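Local structure of fucolectin-related protein (Streptococcus pneumoniae, 2J22) at residues Ile83-Asn88 with Gly134-Leu139. The protein is a fucose-binding module of a pneumococcal virulence factor and probably recognises fucosylated glycans such as blood group antigens. Sequence-based numbering, arbitrary orientation.
Sequences IQRLSN and GIPLSL
The guanidinium of Arg85 lies with one face on the ring of Pro136, whose CG sits 3.7 Å above the plane over the centre of the group, while a water molecule meets its edge in plane. The two residues come from separate loops of a galactose-binding-type beta-sandwich: Ile83-Asn88, which opens as a 3-10 turn, lies in the loop between strands 67-77 and 89-94, and Gly134-Leu139 lies in the loop that follows strand 125-130 and runs into strand 139-146. The arginine chain, extended from CG to NE, crosses the two side chains at a slant, laying CB and CG on Ile135 and CD and the guanidinium on Pro136; Arg85 CG touches Ile135 CG2 at 3.6 Å, and Arg85 NE lies 3.6 Å from Pro136 CD. His51 also packs against both Arg85 and Pro136, and Glu82 gives the guanidinium a long, weak ion pair.

Deeper in, Leu86, the centre of an inverse gamma turn, sends CD1 to within 3.8 Å of Leu137 CD1. Its CG is anti to the backbone N (chi1 -174°), which carries the branch inward although the CB bond does not point at the other loop. Leu139 joins more loosely, and Ile75 and Trp60 continue this apolar cluster between the sheets. At the polar end the water bridges the loops, accepting from Arg85 NH1 at 3.0 Å and donating to Ser138 OG at 2.8 Å.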
loop_
_atom_site.group_PDB
_atom_site.type_symbol
_atom_site.label_atom_id
_atom_site.label_comp_id
_atom_site.label_asym_id
_atom_site.label_seq_id
_atom_site.Cartn_x
_atom_site.Cartn_y
_atom_site.Cartn_z
ATOM N N ILE A 83 -8.607 0.702 12.940
ATOM C CA ILE A 83 -7.621 1.536 12.229
ATOM C C ILE A 83 -6.190 1.220 12.702
ATOM O O ILE A 83 -5.206 1.478 11.982
ATOM C CB ILE A 83 -7.920 3.056 12.344
ATOM C CG1 ILE A 83 -7.624 3.562 13.765
ATOM C CG2 ILE A 83 -9.347 3.412 11.878
ATOM C CD1 ILE A 83 -7.720 5.054 13.877
ATOM N N GLN A 84 -6.111 0.630 13.914
ATOM C CA GLN A 84 -4.839 0.302 14.555
ATOM C C GLN A 84 -4.097 -0.772 13.812
ATOM O O GLN A 84 -2.935 -0.992 14.063
ATOM C CB GLN A 84 -5.058 -0.169 16.029
ATOM C CG GLN A 84 -5.431 -1.660 16.210
ATOM C CD GLN A 84 -6.868 -1.911 15.890
ATOM O OE1 GLN A 84 -7.641 -0.965 15.770
ATOM N NE2 GLN A 84 -7.239 -3.164 15.718
ATOM N N ARG A 85 -4.794 -1.515 12.950
ATOM C CA ARG A 85 -4.108 -2.611 12.302
ATOM C C ARG A 85 -2.969 -2.126 11.391
ATOM O O ARG A 85 -2.054 -2.877 11.153
ATOM C CB ARG A 85 -5.097 -3.414 11.481
ATOM C CG ARG A 85 -6.059 -4.218 12.304
ATOM C CD ARG A 85 -7.057 -4.990 11.468
ATOM N NE ARG A 85 -7.910 -5.871 12.286
ATOM C CZ ARG A 85 -9.085 -6.369 11.914
ATOM N NH1 ARG A 85 -9.622 -6.062 10.745
ATOM N NH2 ARG A 85 -9.765 -7.153 12.743
ATOM N N LEU A 86 -3.057 -0.899 10.862
ATOM C CA LEU A 86 -2.005 -0.379 9.951
ATOM C C LEU A 86 -0.959 0.267 10.854
ATOM O O LEU A 86 -0.935 1.509 11.051
ATOM C CB LEU A 86 -2.522 0.638 8.924
ATOM C CG LEU A 86 -1.505 1.109 7.855
ATOM C CD1 LEU A 86 -0.838 -0.057 7.067
ATOM C CD2 LEU A 86 -2.106 2.090 6.854
ATOM N N SER A 87 -0.115 -0.573 11.425
ATOM C CA SER A 87 0.910 -0.083 12.364
ATOM C C SER A 87 2.021 -1.122 12.368
ATOM O O SER A 87 1.785 -2.259 11.963
ATOM C CB SER A 87 0.323 0.023 13.767
ATOM O OG SER A 87 0.016 -1.263 14.295
ATOM N N ASN A 88 3.217 -0.752 12.829
ATOM C CA ASN A 88 4.365 -1.685 12.888
ATOM C C ASN A 88 4.530 -2.399 11.577
ATOM O O ASN A 88 4.413 -3.640 11.515
ATOM C CB ASN A 88 4.179 -2.703 14.042
ATOM C CG ASN A 88 5.363 -3.689 14.183
ATOM O OD1 ASN A 88 6.487 -3.420 13.715
ATOM N ND2 ASN A 88 5.109 -4.840 14.812
ATOM N N GLY A 134 -0.772 -12.312 12.099
ATOM C CA GLY A 134 -2.142 -12.597 12.533
ATOM C C GLY A 134 -3.057 -11.428 12.292
ATOM O O GLY A 134 -4.252 -11.522 12.593
ATOM N N ILE A 135 -2.508 -10.321 11.796
ATOM C CA ILE A 135 -3.278 -9.088 11.669
ATOM C C ILE A 135 -3.605 -8.926 10.193
ATOM O O ILE A 135 -2.741 -9.117 9.347
ATOM C CB ILE A 135 -2.515 -7.839 12.214
ATOM C CG1 ILE A 135 -1.877 -8.082 13.618
ATOM C CG2 ILE A 135 -3.398 -6.581 12.116
ATOM C CD1 ILE A 135 -2.873 -8.198 14.798
ATOM N N PRO A 136 -4.869 -8.610 9.898
ATOM C CA PRO A 136 -5.282 -8.358 8.531
ATOM C C PRO A 136 -4.749 -7.007 8.074
ATOM O O PRO A 136 -4.655 -6.029 8.867
ATOM C CB PRO A 136 -6.830 -8.333 8.600
ATOM C CG PRO A 136 -7.184 -8.912 9.939
ATOM C CD PRO A 136 -5.981 -8.483 10.832
ATOM N N LEU A 137 -4.342 -6.965 6.811
ATOM C CA LEU A 137 -3.932 -5.660 6.193
ATOM C C LEU A 137 -5.098 -5.078 5.407
ATOM O O LEU A 137 -5.696 -5.749 4.546
ATOM C CB LEU A 137 -2.639 -5.795 5.388
ATOM C CG LEU A 137 -2.189 -4.582 4.554
ATOM C CD1 LEU A 137 -1.700 -3.483 5.552
ATOM C CD2 LEU A 137 -1.006 -4.961 3.710
ATOM N N SER A 138 -5.446 -3.850 5.719
ATOM C CA SER A 138 -6.493 -3.134 4.996
ATOM C C SER A 138 -5.971 -1.732 4.629
ATOM O O SER A 138 -5.510 -0.963 5.505
ATOM C CB SER A 138 -7.788 -3.008 5.821
ATOM O OG SER A 138 -8.511 -4.230 5.948
ATOM N N LEU A 139 -6.069 -1.414 3.352
ATOM C CA LEU A 139 -5.664 -0.135 2.775
ATOM C C LEU A 139 -6.826 0.509 2.011
ATOM O O LEU A 139 -7.367 -0.069 1.093
ATOM C CB LEU A 139 -4.446 -0.394 1.851
ATOM C CG LEU A 139 -3.223 -1.187 2.391
ATOM C CD1 LEU A 139 -2.192 -1.648 1.419
ATOM C CD2 LEU A 139 -2.450 -0.123 3.148
HETATM O O HOH W 1 -9.148 -4.015 8.668
#